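Local coordinates for protein cell division inhibitor SulA (Pseudomonas aeruginosa, PDB 1OFU) that probably inhibits cell division in the SOS response by binding FtsZ and preventing its polymerization into the Z ring, at residues D67-L79 with S89-L102. Sequence-based numbering, arbitrary orientation.
Sequences DNAAALALSCEAL and SWLEPLSRAARKQL
Leu72 and Leu102 face each other between two neighbouring helices of an alpha/beta fold built on a parallel sheet, a worked example of helix packing in which Leu91, from the loop leaving strand 84-89, also packs against Leu72. The short axes of helices 68-79 and 96-102 approach to 10.0 Å, their N-to-C directions 25° apart, so nearly parallel. Leu72 can be followed outward. Its CB lies 4.0 Å from Leu91 CD1. CG keeps against that same methyl, the two leucines crossing at about a right angle. CG stands anti to the backbone N (chi1 -156°), which swings the end of the side chain nearer the other segment: CD1 meets Ala98 CB at 3.9 Å, and CD2 meets Leu102 CD2 at 4.0 Å. Leu102 is a knob, seated among Leu72, Ser75, Cys76 and Leu79, the last within the FtsZ-binding region 78-83; its CD2 comes within 3.5 Å of Cys76 SG, while Phe4 touches it from strand 4-10. The exposed Gln101 lies with its extended chain alongside that sulfur, NE2 to Cys76 SG 3.3 Å. Deeper in, Ser75 OG and Ser89 OG lie 2.9 Å apart. Ser75 OG donates to Ala71 O at 2.7 Å, on the opposite face of that carbonyl from Ser75 N.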
ATOM      1  N   ASP D  67      19.233 -22.914   6.462  1.00 56.35           N
ATOM      2  CA  ASP D  67      18.556 -22.967   7.752  1.00 56.44           C
ATOM      3  C   ASP D  67      18.606 -21.647   8.511  1.00 55.08           C
ATOM      4  O   ASP D  67      19.289 -20.706   8.105  1.00 53.82           O
ATOM      5  CB  ASP D  67      19.126 -24.094   8.628  1.00 57.72           C
ATOM      6  CG  ASP D  67      20.608 -23.927   8.920  1.00 58.63           C
ATOM      7  OD1 ASP D  67      21.089 -22.774   8.970  1.00 58.79           O
ATOM      8  OD2 ASP D  67      21.291 -24.955   9.122  1.00 59.82           O
ATOM      9  N   ASN D  68      17.872 -21.593   9.618  1.00 55.27           N
ATOM     10  CA  ASN D  68      17.795 -20.394  10.443  1.00 56.29           C
ATOM     11  C   ASN D  68      19.150 -19.779  10.742  1.00 55.22           C
ATOM     12  O   ASN D  68      19.329 -18.565  10.610  1.00 55.59           O
ATOM     13  CB  ASN D  68      17.061 -20.707  11.749  1.00 59.38           C
ATOM     14  CG  ASN D  68      15.567 -20.846  11.552  1.00 62.55           C
ATOM     15  OD1 ASN D  68      14.863 -19.858  11.349  1.00 67.20           O
ATOM     16  ND2 ASN D  68      15.074 -22.077  11.599  1.00 66.89           N
ATOM     17  N   ALA D  69      20.103 -20.612  11.143  1.00 52.88           N
ATOM     18  CA  ALA D  69      21.439 -20.125  11.451  1.00 53.01           C
ATOM     19  C   ALA D  69      22.056 -19.461  10.217  1.00 50.80           C
ATOM     20  O   ALA D  69      22.712 -18.423  10.320  1.00 49.58           O
ATOM     21  CB  ALA D  69      22.315 -21.279  11.932  1.00 53.38           C
ATOM     22  N   ALA D  70      21.836 -20.064   9.052  1.00 47.68           N
ATOM     23  CA  ALA D  70      22.367 -19.520   7.803  1.00 49.20           C
ATOM     24  C   ALA D  70      21.617 -18.248   7.405  1.00 44.16           C
ATOM     25  O   ALA D  70      22.212 -17.281   6.931  1.00 46.60           O
ATOM     26  CB  ALA D  70      22.266 -20.560   6.692  1.00 47.36           C
ATOM     27  N   ALA D  71      20.305 -18.254   7.599  1.00 42.16           N
ATOM     28  CA  ALA D  71      19.497 -17.090   7.264  1.00 42.42           C
ATOM     29  C   ALA D  71      19.898 -15.910   8.146  1.00 38.30           C
ATOM     30  O   ALA D  71      19.922 -14.766   7.697  1.00 39.70           O
ATOM     31  CB  ALA D  71      18.019 -17.413   7.447  1.00 42.20           C
ATOM     32  N   LEU D  72      20.224 -16.197   9.402  1.00 39.36           N
ATOM     33  CA  LEU D  72      20.622 -15.158  10.351  1.00 43.13           C
ATOM     34  C   LEU D  72      21.936 -14.514   9.910  1.00 40.31           C
ATOM     35  O   LEU D  72      22.076 -13.289   9.917  1.00 40.24           O
ATOM     36  CB  LEU D  72      20.791 -15.756  11.751  1.00 44.17           C
ATOM     37  CG  LEU D  72      20.649 -14.843  12.975  1.00 48.69           C
ATOM     38  CD1 LEU D  72      21.373 -15.497  14.140  1.00 48.06           C
ATOM     39  CD2 LEU D  72      21.228 -13.468  12.716  1.00 45.88           C
ATOM     40  N   ALA D  73      22.904 -15.345   9.531  1.00 41.70           N
ATOM     41  CA  ALA D  73      24.193 -14.824   9.088  1.00 42.65           C
ATOM     42  C   ALA D  73      24.016 -14.084   7.768  1.00 39.36           C
ATOM     43  O   ALA D  73      24.600 -13.020   7.561  1.00 41.33           O
ATOM     44  CB  ALA D  73      25.199 -15.967   8.929  1.00 38.89           C
ATOM     45  N   LEU D  74      23.204 -14.644   6.874  1.00 39.24           N
ATOM     46  CA  LEU D  74      22.971 -14.002   5.584  1.00 39.97           C
ATOM     47  C   LEU D  74      22.262 -12.660   5.787  1.00 41.13           C
ATOM     48  O   LEU D  74      22.564 -11.690   5.096  1.00 42.56           O
ATOM     49  CB  LEU D  74      22.125 -14.901   4.674  1.00 42.19           C
ATOM     50  CG  LEU D  74      22.414 -14.790   3.169  1.00 46.21           C
ATOM     51  CD1 LEU D  74      21.361 -15.554   2.388  1.00 45.26           C
ATOM     52  CD2 LEU D  74      22.430 -13.342   2.732  1.00 47.90           C
ATOM     53  N   SER D  75      21.323 -12.603   6.734  1.00 39.50           N
ATOM     54  CA  SER D  75      20.596 -11.360   7.004  1.00 39.96           C
ATOM     55  C   SER D  75      21.533 -10.252   7.480  1.00 40.38           C
ATOM     56  O   SER D  75      21.482  -9.128   6.983  1.00 37.57           O
ATOM     57  CB  SER D  75      19.503 -11.586   8.053  1.00 36.22           C
ATOM     58  OG  SER D  75      18.525 -12.504   7.594  1.00 37.55           O
ATOM     59  N   CYS D  76      22.391 -10.571   8.446  1.00 42.79           N
ATOM     60  CA  CYS D  76      23.322  -9.581   8.978  1.00 46.88           C
ATOM     61  C   CYS D  76      24.273  -9.099   7.893  1.00 47.30           C
ATOM     62  O   CYS D  76      24.611  -7.919   7.828  1.00 47.04           O
ATOM     63  CB  CYS D  76      24.129 -10.172  10.134  1.00 50.04           C
ATOM     64  SG  CYS D  76      23.140 -10.677  11.567  1.00 56.64           S
ATOM     65  N   GLU D  77      24.690 -10.021   7.032  1.00 47.93           N
ATOM     66  CA  GLU D  77      25.611  -9.691   5.956  1.00 50.30           C
ATOM     67  C   GLU D  77      24.994  -8.706   4.967  1.00 49.36           C
ATOM     68  O   GLU D  77      25.609  -7.696   4.621  1.00 47.75           O
ATOM     69  CB  GLU D  77      26.042 -10.968   5.232  1.00 53.17           C
ATOM     70  CG  GLU D  77      27.368 -10.834   4.526  1.00 62.77           C
ATOM     71  CD  GLU D  77      28.485 -10.432   5.472  1.00 65.77           C
ATOM     72  OE1 GLU D  77      28.751 -11.190   6.427  1.00 70.07           O
ATOM     73  OE2 GLU D  77      29.092  -9.358   5.264  1.00 69.25           O
ATOM     74  N   ALA D  78      23.777  -9.001   4.513  1.00 47.99           N
ATOM     75  CA  ALA D  78      23.079  -8.134   3.567  1.00 44.75           C
ATOM     76  C   ALA D  78      22.839  -6.751   4.175  1.00 45.19           C
ATOM     77  O   ALA D  78      22.867  -5.740   3.473  1.00 47.04           O
ATOM     78  CB  ALA D  78      21.750  -8.774   3.154  1.00 42.72           C
ATOM     79  N   LEU D  79      22.588  -6.706   5.481  1.00 44.72           N
ATOM     80  CA  LEU D  79      22.370  -5.431   6.165  1.00 48.26           C
ATOM     81  C   LEU D  79      23.700  -4.696   6.209  1.00 46.96           C
ATOM     82  O   LEU D  79      23.808  -3.528   5.835  1.00 46.31           O
ATOM     83  CB  LEU D  79      21.881  -5.670   7.597  1.00 46.03           C
ATOM     84  CG  LEU D  79      20.432  -6.133   7.766  1.00 46.49           C
ATOM     85  CD1 LEU D  79      20.268  -6.854   9.090  1.00 45.28           C
ATOM     86  CD2 LEU D  79      19.510  -4.935   7.677  1.00 41.64           C
ATOM     87  N   SER D  89      13.765 -10.613   7.304  1.00 35.11           N
ATOM     88  CA  SER D  89      14.049 -11.959   7.773  1.00 37.03           C
ATOM     89  C   SER D  89      12.762 -12.612   8.238  1.00 36.73           C
ATOM     90  O   SER D  89      11.777 -11.930   8.545  1.00 33.68           O
ATOM     91  CB  SER D  89      15.028 -11.910   8.951  1.00 40.23           C
ATOM     92  OG  SER D  89      16.154 -11.113   8.644  1.00 52.85           O
ATOM     93  N   TRP D  90      12.779 -13.936   8.284  1.00 35.44           N
ATOM     94  CA  TRP D  90      11.640 -14.721   8.743  1.00 37.94           C
ATOM     95  C   TRP D  90      12.208 -15.696   9.758  1.00 37.89           C
ATOM     96  O   TRP D  90      12.090 -16.909   9.608  1.00 39.10           O
ATOM     97  CB  TRP D  90      10.997 -15.483   7.581  1.00 36.47           C
ATOM     98  CG  TRP D  90       9.982 -14.680   6.835  1.00 41.05           C
ATOM     99  CD1 TRP D  90       8.632 -14.627   7.068  1.00 38.58           C
ATOM    100  CD2 TRP D  90      10.238 -13.776   5.756  1.00 38.83           C
ATOM    101  NE1 TRP D  90       8.034 -13.743   6.197  1.00 40.25           N
ATOM    102  CE2 TRP D  90       8.997 -13.208   5.381  1.00 41.01           C
ATOM    103  CE3 TRP D  90      11.396 -13.392   5.068  1.00 36.39           C
ATOM    104  CZ2 TRP D  90       8.883 -12.276   4.347  1.00 41.29           C
ATOM    105  CZ3 TRP D  90      11.284 -12.466   4.039  1.00 34.29           C
ATOM    106  CH2 TRP D  90      10.033 -11.919   3.688  1.00 41.41           C
ATOM    107  N   LEU D  91      12.837 -15.144  10.790  1.00 43.42           N
ATOM    108  CA  LEU D  91      13.463 -15.944  11.837  1.00 46.07           C
ATOM    109  C   LEU D  91      12.625 -16.150  13.103  1.00 48.45           C
ATOM    110  O   LEU D  91      12.073 -15.210  13.665  1.00 50.53           O
ATOM    111  CB  LEU D  91      14.804 -15.314  12.209  1.00 46.48           C
ATOM    112  CG  LEU D  91      15.815 -15.249  11.062  1.00 49.10           C
ATOM    113  CD1 LEU D  91      17.030 -14.426  11.472  1.00 51.05           C
ATOM    114  CD2 LEU D  91      16.217 -16.662  10.669  1.00 49.09           C
ATOM    115  N   GLU D  92      12.548 -17.400  13.538  1.00 51.81           N
ATOM    116  CA  GLU D  92      11.818 -17.773  14.739  1.00 58.77           C
ATOM    117  C   GLU D  92      12.225 -19.198  15.100  1.00 61.21           C
ATOM    118  O   GLU D  92      12.048 -20.127  14.309  1.00 60.99           O
ATOM    119  CB  GLU D  92      10.304 -17.685  14.509  1.00 61.82           C
ATOM    120  CG  GLU D  92       9.773 -18.580  13.402  1.00 72.96           C
ATOM    121  CD  GLU D  92       8.309 -18.317  13.088  1.00 78.77           C
ATOM    122  OE1 GLU D  92       7.980 -17.174  12.703  1.00 81.39           O
ATOM    123  OE2 GLU D  92       7.487 -19.250  13.221  1.00 82.08           O
ATOM    124  N   PRO D  93      12.784 -19.390  16.304  1.00 63.25           N
ATOM    125  CA  PRO D  93      13.036 -18.348  17.306  1.00 63.19           C
ATOM    126  C   PRO D  93      14.141 -17.364  16.937  1.00 63.14           C
ATOM    127  O   PRO D  93      14.984 -17.635  16.076  1.00 61.87           O
ATOM    128  CB  PRO D  93      13.405 -19.146  18.558  1.00 63.70           C
ATOM    129  CG  PRO D  93      12.784 -20.498  18.320  1.00 66.65           C
ATOM    130  CD  PRO D  93      13.066 -20.720  16.863  1.00 64.88           C
ATOM    131  N   LEU D  94      14.121 -16.219  17.609  1.00 59.77           N
ATOM    132  CA  LEU D  94      15.117 -15.183  17.416  1.00 60.22           C
ATOM    133  C   LEU D  94      15.488 -14.725  18.822  1.00 61.61           C
ATOM    134  O   LEU D  94      14.647 -14.201  19.551  1.00 63.65           O
ATOM    135  CB  LEU D  94      14.539 -14.019  16.608  1.00 60.37           C
ATOM    136  CG  LEU D  94      15.567 -12.992  16.128  1.00 60.80           C
ATOM    137  CD1 LEU D  94      16.561 -13.674  15.204  1.00 63.05           C
ATOM    138  CD2 LEU D  94      14.872 -11.857  15.401  1.00 59.84           C
ATOM    139  N   SER D  95      16.742 -14.941  19.207  1.00 60.47           N
ATOM    140  CA  SER D  95      17.207 -14.571  20.539  1.00 60.37           C
ATOM    141  C   SER D  95      17.565 -13.098  20.639  1.00 60.64           C
ATOM    142  O   SER D  95      17.779 -12.430  19.626  1.00 61.28           O
ATOM    143  CB  SER D  95      18.428 -15.405  20.927  1.00 60.25           C
ATOM    144  OG  SER D  95      19.558 -15.014  20.171  1.00 62.83           O
ATOM    145  N   ARG D  96      17.632 -12.602  21.872  1.00 61.74           N
ATOM    146  CA  ARG D  96      17.969 -11.208  22.120  1.00 62.44           C
ATOM    147  C   ARG D  96      19.330 -10.918  21.494  1.00 61.32           C
ATOM    148  O   ARG D  96      19.576  -9.816  21.007  1.00 60.91           O
ATOM    149  CB  ARG D  96      17.991 -10.939  23.628  1.00 65.20           C
ATOM    150  CG  ARG D  96      18.291  -9.499  24.013  1.00 72.45           C
ATOM    151  CD  ARG D  96      17.802  -9.178  25.428  1.00 79.05           C
ATOM    152  NE  ARG D  96      18.270 -10.141  26.425  1.00 84.63           N
ATOM    153  CZ  ARG D  96      17.990 -10.071  27.725  1.00 87.29           C
ATOM    154  NH1 ARG D  96      18.457 -10.994  28.557  1.00 88.11           N
ATOM    155  NH2 ARG D  96      17.247  -9.077  28.198  1.00 86.73           N
ATOM    156  N   ALA D  97      20.200 -11.925  21.497  1.00 60.92           N
ATOM    157  CA  ALA D  97      21.532 -11.797  20.910  1.00 60.80           C
ATOM    158  C   ALA D  97      21.404 -11.609  19.400  1.00 59.23           C
ATOM    159  O   ALA D  97      21.973 -10.677  18.827  1.00 59.81           O
ATOM    160  CB  ALA D  97      22.359 -13.038  21.211  1.00 59.18           C
ATOM    161  N   ALA D  98      20.650 -12.500  18.760  1.00 58.84           N
ATOM    162  CA  ALA D  98      20.433 -12.430  17.319  1.00 55.62           C
ATOM    163  C   ALA D  98      19.856 -11.066  16.941  1.00 56.01           C
ATOM    164  O   ALA D  98      20.258 -10.472  15.938  1.00 56.89           O
ATOM    165  CB  ALA D  98      19.490 -13.542  16.880  1.00 57.04           C
ATOM    166  N   ARG D  99      18.919 -10.571  17.747  1.00 54.36           N
ATOM    167  CA  ARG D  99      18.304  -9.267  17.498  1.00 54.40           C
ATOM    168  C   ARG D  99      19.351  -8.166  17.575  1.00 52.87           C
ATOM    169  O   ARG D  99      19.323  -7.204  16.803  1.00 48.20           O
ATOM    170  CB  ARG D  99      17.208  -8.973  18.524  1.00 52.61           C
ATOM    171  CG  ARG D  99      15.897  -9.683  18.287  1.00 57.63           C
ATOM    172  CD  ARG D  99      14.815  -9.120  19.201  1.00 60.65           C
ATOM    173  NE  ARG D  99      13.486  -9.621  18.857  1.00 69.59           N
ATOM    174  CZ  ARG D  99      13.119 -10.894  18.953  1.00 70.78           C
ATOM    175  NH1 ARG D  99      11.891 -11.261  18.615  1.00 71.80           N
ATOM    176  NH2 ARG D  99      13.978 -11.801  19.397  1.00 75.67           N
ATOM    177  N   LYS D 100      20.267  -8.300  18.526  1.00 55.68           N
ATOM    178  CA  LYS D 100      21.324  -7.314  18.691  1.00 58.79           C
ATOM    179  C   LYS D 100      22.238  -7.374  17.472  1.00 56.71           C
ATOM    180  O   LYS D 100      22.627  -6.342  16.918  1.00 56.58           O
ATOM    181  CB  LYS D 100      22.123  -7.601  19.964  1.00 62.41           C
ATOM    182  CG  LYS D 100      23.122  -6.509  20.327  1.00 69.23           C
ATOM    183  CD  LYS D 100      22.427  -5.177  20.587  1.00 73.33           C
ATOM    184  CE  LYS D 100      23.428  -4.097  20.972  1.00 76.06           C
ATOM    185  NZ  LYS D 100      22.757  -2.801  21.274  1.00 81.33           N
ATOM    186  N   GLN D 101      22.570  -8.594  17.057  1.00 57.54           N
ATOM    187  CA  GLN D 101      23.428  -8.820  15.897  1.00 56.19           C
ATOM    188  C   GLN D 101      22.800  -8.161  14.670  1.00 54.78           C
ATOM    189  O   GLN D 101      23.474  -7.446  13.927  1.00 56.75           O
ATOM    190  CB  GLN D 101      23.590 -10.323  15.650  1.00 57.33           C
ATOM    191  CG  GLN D 101      24.837 -10.697  14.867  1.00 64.12           C
ATOM    192  CD  GLN D 101      24.903 -12.179  14.532  1.00 66.74           C
ATOM    193  OE1 GLN D 101      24.599 -13.032  15.367  1.00 67.45           O
ATOM    194  NE2 GLN D 101      25.317 -12.492  13.307  1.00 68.47           N
ATOM    195  N   LEU D 102      21.504  -8.400  14.465  1.00 51.34           N
ATOM    196  CA  LEU D 102      20.785  -7.823  13.333  1.00 47.15           C
ATOM    197  C   LEU D 102      20.766  -6.308  13.439  1.00 43.37           C
ATOM    198  O   LEU D 102      20.914  -5.598  12.446  1.00 41.10           O
ATOM    199  CB  LEU D 102      19.341  -8.345  13.282  1.00 47.78           C
ATOM    200  CG  LEU D 102      19.126  -9.806  12.882  1.00 49.08           C
ATOM    201  CD1 LEU D 102      17.643 -10.151  12.920  1.00 47.40           C
ATOM    202  CD2 LEU D 102      19.689 -10.030  11.490  1.00 49.07           C
TER